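Local structure of transcriptional regulators (LACI-FAMILY TRANSCRIPTIONAL REGULATORY PROTEIN) (Corynebacterium glutamicum, 3GYB) at residues Phe135-Phe138 with Glu139-Arg143; Val40-Ser43 with Leu44-Ala48. The protein is probably a DNA-binding transcription factor of the LacI family that recognises cis-regulatory DNA sequences. One frame throughout, in Å; residues are numbered along the deposited sequence.

Interaction 1: residues Phe135-Phe138 with Glu139-Arg143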
loop_
_atom_site.group_PDB
_atom_site.type_symbol
_atom_site.label_atom_id
_atom_site.label_comp_id
_atom_site.label_asym_id
_atom_site.label_seq_id
_atom_site.Cartn_x
_atom_site.Cartn_y
_atom_site.Cartn_z
ATOM N N PHE A 135 18.987 4.741 12.145
ATOM C CA PHE A 135 20.248 4.011 12.097
ATOM C C PHE A 135 21.162 4.513 13.210
ATOM O O PHE A 135 21.787 3.724 13.914
ATOM C CB PHE A 135 20.938 4.212 10.742
ATOM C CG PHE A 135 22.418 3.939 10.772
ATOM C CD1 PHE A 135 22.901 2.636 10.870
ATOM C CD2 PHE A 135 23.327 4.992 10.750
ATOM C CE1 PHE A 135 24.273 2.385 10.949
ATOM C CE2 PHE A 135 24.700 4.753 10.830
ATOM C CZ PHE A 135 25.172 3.446 10.929
ATOM N N GLU A 136 21.238 5.830 13.362
ATOM C CA GLU A 136 22.086 6.415 14.394
ATOM C C GLU A 136 21.638 5.993 15.789
ATOM O O GLU A 136 22.465 5.673 16.648
ATOM C CB GLU A 136 22.084 7.940 14.266
ATOM C CG GLU A 136 22.667 8.433 12.954
ATOM C CD GLU A 136 22.749 9.946 12.883
ATOM O OE1 GLU A 136 21.711 10.614 13.092
ATOM O OE2 GLU A 136 23.850 10.467 12.611
ATOM N N SER A 137 20.329 5.980 16.017
ATOM C CA SER A 137 19.802 5.576 17.312
ATOM C C SER A 137 20.046 4.085 17.533
ATOM O O SER A 137 20.355 3.655 18.642
ATOM C CB SER A 137 18.308 5.889 17.400
ATOM O OG SER A 137 17.782 5.470 18.650
ATOM N N PHE A 138 19.899 3.291 16.477
ATOM C CA PHE A 138 20.149 1.858 16.590
ATOM C C PHE A 138 21.574 1.637 17.101
ATOM O O PHE A 138 21.797 0.895 18.058
ATOM C CB PHE A 138 19.986 1.177 15.225
ATOM C CG PHE A 138 20.564 -0.211 15.168
ATOM C CD1 PHE A 138 19.972 -1.256 15.869
ATOM C CD2 PHE A 138 21.708 -0.472 14.417
ATOM C CE1 PHE A 138 20.508 -2.544 15.823
ATOM C CE2 PHE A 138 22.254 -1.758 14.366
ATOM C CZ PHE A 138 21.653 -2.795 15.069
ATOM N N GLU A 139 22.537 2.296 16.468
ATOM C CA GLU A 139 23.928 2.135 16.870
ATOM C C GLU A 139 24.181 2.640 18.280
ATOM O O GLU A 139 24.864 1.982 19.063
ATOM C CB GLU A 139 24.870 2.858 15.899
ATOM C CG GLU A 139 24.970 2.227 14.513
ATOM C CD GLU A 139 26.353 2.382 13.900
ATOM O OE1 GLU A 139 26.968 3.455 14.080
ATOM O OE2 GLU A 139 26.823 1.437 13.228
ATOM N N ALA A 140 23.640 3.809 18.604
ATOM C CA ALA A 140 23.843 4.381 19.933
ATOM C C ALA A 140 23.237 3.497 21.019
ATOM O O ALA A 140 23.816 3.322 22.093
ATOM C CB ALA A 140 23.238 5.780 20.005
ATOM N N THR A 141 22.062 2.943 20.743
ATOM C CA THR A 141 21.400 2.084 21.712
ATOM C C THR A 141 22.167 0.780 21.880
ATOM O O THR A 141 22.297 0.280 22.999
ATOM C CB THR A 141 19.959 1.786 21.285
ATOM O OG1 THR A 141 19.241 3.021 21.181
ATOM C CG2 THR A 141 19.268 0.881 22.303
HETATM N N MSE A 142 22.658 0.216 20.778
HETATM C CA MSE A 142 23.424 -1.020 20.872
HETATM C C MSE A 142 24.679 -0.785 21.721
HETATM O O MSE A 142 24.956 -1.544 22.638
HETATM C CB MSE A 142 23.831 -1.520 19.476
HETATM C CG MSE A 142 22.687 -2.119 18.665
HETATM SE SE MSE A 142 21.999 -3.800 19.347
HETATM C CE MSE A 142 23.463 -4.966 18.848
ATOM N N ARG A 143 25.419 0.280 21.421
ATOM C CA ARG A 143 26.633 0.590 22.180
ATOM C C ARG A 143 26.348 0.972 23.628
ATOM O O ARG A 143 27.163 0.725 24.514
ATOM C CB ARG A 143 27.422 1.705 21.494
ATOM C CG ARG A 143 27.966 1.297 20.138
ATOM C CD ARG A 143 29.080 2.217 19.673
ATOM N NE ARG A 143 29.642 1.741 18.413
ATOM C CZ ARG A 143 29.139 2.018 17.215
ATOM N NH1 ARG A 143 28.062 2.782 17.105
ATOM N NH2 ARG A 143 29.701 1.508 16.128
#

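Interaction 2: residues Val40-Ser43 with Leu44-Ala48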
loop_
_atom_site.group_PDB
_atom_site.type_symbol
_atom_site.label_atom_id
_atom_site.label_comp_id
_atom_site.label_asym_id
_atom_site.label_seq_id
_atom_site.Cartn_x
_atom_site.Cartn_y
_atom_site.Cartn_z
ATOM N N VAL A 40 -3.019 14.152 -4.113
ATOM C CA VAL A 40 -1.689 13.617 -3.866
ATOM C C VAL A 40 -0.729 13.667 -5.048
ATOM O O VAL A 40 -1.095 13.379 -6.189
ATOM C CB VAL A 40 -1.783 12.150 -3.369
ATOM C CG1 VAL A 40 -0.392 11.567 -3.178
ATOM C CG2 VAL A 40 -2.554 12.102 -2.048
ATOM N N ILE A 41 0.509 14.040 -4.744
ATOM C CA ILE A 41 1.591 14.121 -5.719
ATOM C C ILE A 41 2.663 13.167 -5.192
ATOM O O ILE A 41 3.019 13.235 -4.020
ATOM C CB ILE A 41 2.182 15.554 -5.771
ATOM C CG1 ILE A 41 1.125 16.550 -6.259
ATOM C CG2 ILE A 41 3.428 15.582 -6.659
ATOM C CD1 ILE A 41 0.723 16.386 -7.710
ATOM N N ASP A 42 3.168 12.265 -6.030
ATOM C CA ASP A 42 4.197 11.347 -5.561
ATOM C C ASP A 42 5.542 11.738 -6.174
ATOM O O ASP A 42 5.632 12.733 -6.895
ATOM C CB ASP A 42 3.819 9.892 -5.892
ATOM C CG ASP A 42 4.158 9.496 -7.315
ATOM O OD1 ASP A 42 4.261 10.386 -8.184
ATOM O OD2 ASP A 42 4.308 8.276 -7.563
ATOM N N SER A 43 6.592 10.982 -5.880
ATOM C CA SER A 43 7.904 11.320 -6.420
ATOM C C SER A 43 8.345 10.412 -7.563
ATOM O O SER A 43 9.436 10.588 -8.110
ATOM C CB SER A 43 8.957 11.273 -5.310
ATOM O OG SER A 43 9.195 9.937 -4.901
ATOM N N LEU A 44 7.506 9.452 -7.933
ATOM C CA LEU A 44 7.867 8.520 -8.995
ATOM C C LEU A 44 7.012 8.593 -10.256
ATOM O O LEU A 44 7.475 8.234 -11.340
ATOM C CB LEU A 44 7.821 7.085 -8.461
ATOM C CG LEU A 44 8.713 6.737 -7.270
ATOM C CD1 LEU A 44 8.409 5.321 -6.801
ATOM C CD2 LEU A 44 10.172 6.867 -7.672
ATOM N N THR A 45 5.778 9.065 -10.131
ATOM C CA THR A 45 4.894 9.108 -11.290
ATOM C C THR A 45 4.232 10.435 -11.647
ATOM O O THR A 45 3.824 10.628 -12.791
ATOM C CB THR A 45 3.773 8.065 -11.147
ATOM O OG1 THR A 45 2.981 8.371 -9.989
ATOM C CG2 THR A 45 4.364 6.666 -11.002
ATOM N N SER A 46 4.116 11.347 -10.691
ATOM C CA SER A 46 3.463 12.623 -10.967
ATOM C C SER A 46 4.163 13.501 -11.995
ATOM O O SER A 46 3.533 14.367 -12.598
ATOM C CB SER A 46 3.271 13.414 -9.671
ATOM O OG SER A 46 2.254 12.829 -8.874
ATOM N N GLN A 47 5.461 13.294 -12.185
ATOM C CA GLN A 47 6.207 14.078 -13.162
ATOM C C GLN A 47 7.348 13.264 -13.757
ATOM O O GLN A 47 7.690 12.197 -13.253
ATOM C CB GLN A 47 6.750 15.367 -12.530
ATOM C CG GLN A 47 7.584 15.182 -11.268
ATOM C CD GLN A 47 6.751 14.767 -10.069
ATOM O OE1 GLN A 47 5.721 15.372 -9.782
ATOM N NE2 GLN A 47 7.201 13.735 -9.357
ATOM N N ALA A 48 7.926 13.770 -14.840
ATOM C CA ALA A 48 9.021 13.079 -15.507
ATOM C C ALA A 48 10.326 13.236 -14.738
ATOM O O ALA A 48 11.143 12.316 -14.686
ATOM C CB ALA A 48 9.182 13.606 -16.930
#

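Interaction 1: residues Phe135-Phe138 with Glu139-Arg143
F135 and E139 begin a run of consecutive i to i+4 bonds in the middle of helix 129-144: E139 N donates to F135 O, A140 N to E136 O, T141 N to S137 O and M142 N to F138 O, at 2.8 to 3.0 Å. This regular alpha-helical repeat puts side chains four residues apart next to each other. S137 O carries a second bond, from T141 OG1 at 2.8 Å. With OG1 set beside its own backbone N (chi1 -60°), the hydroxyl reaches back to this carbonyl from the face of its plane opposite T141 N. S137 OG turns elsewhere, to F103 O.

One residue further along, the selenomethionine M142 lays CG over a face of the F138 ring, 3.9 Å from the centroid and offset toward the rim, a CH-pi contact. Its SE atom lies 4.9 Å from the same centroid and meets the ring obliquely, adding a Met-aromatic component. Beside this pair, the E139 chain, bent at chi2, carries its carboxylate to the outer end of the F135 ring, with CD 3.4 Å from F135 CZ. The two planes are 38° apart. R143 NH1 approaches E139 OE1 in the guanidinium plane, giving a weak salt bridge at 3.3 Å.

F138 and M142 pack on I121 and T110, seating the helix against strand 121-124 and helix 102-115. Chemically the helix is therefore two-sided: apolar and selenium contacts are buried, whereas the charges of E139 and R143 lie toward its more exposed side, where their mutual attraction is probably modest.

Interaction 2: residues Val40-Ser43 with Leu44-Ala48
D42 takes part in every hydrogen bond across this contact, with T45, S46 and Q47 as its partners, and its carboxylate organises the turn leaving strand 37-41. CG sits between the backbone N and the carbonyl carbon (chi1 82°), which swings the carboxylate back over the next residues. OD1 is gripped by two backbone donors: S46 N at 2.7 Å, arriving nearly along the C-O axis, and T45 N at 2.8 Å, from the syn side. OD2 accepts a hydrogen bond from T45 OG1 at 2.8 Å, from above the carboxylate plane. Three donors thus fix the rotation of a buried acid and would tend to stabilise its negative charge.

Bonds to the D42 backbone close the turn further. D42 N donates to S46 OG at 3.0 Å, and Q47 NE2 donates to D42 O at 3.1 Å, almost straight and in the plane of the Q47 amide. The apolar share is small: I41 CG2 rests 3.7 Å from S46 CB.

Beyond the turn, Q47 OE1 binds S55 OG of helix 52-57, and I41 packs on P52 of that helix. S43 OG is bound to D13 O, just past the neighbouring strand 7-12. S46 OG also bonds L38 O of the second subunit, so the connection between edge strand 37-41 and helix 52-57 is part of the dimer interface.

Interactions 1 and 2 show one principle, residues three to five apart bonding within a continuous segment, in two settings: a regular helix and an irregular turn. Their centres are about 34 Å apart and their nearest atoms about 20 Å, so they do not touch. They lie on opposite sides of the chain's centre, as expected of the two-lobed periplasmic-binding-protein fold of this family. Interaction 1 belongs to the unit of strand 121-124, helix 129-144 and strand 150-151, whereas 40-48 leaves the strand at the other edge and meets the second subunit. Both lie away from the magnesium ion held by D212, D229 and S231.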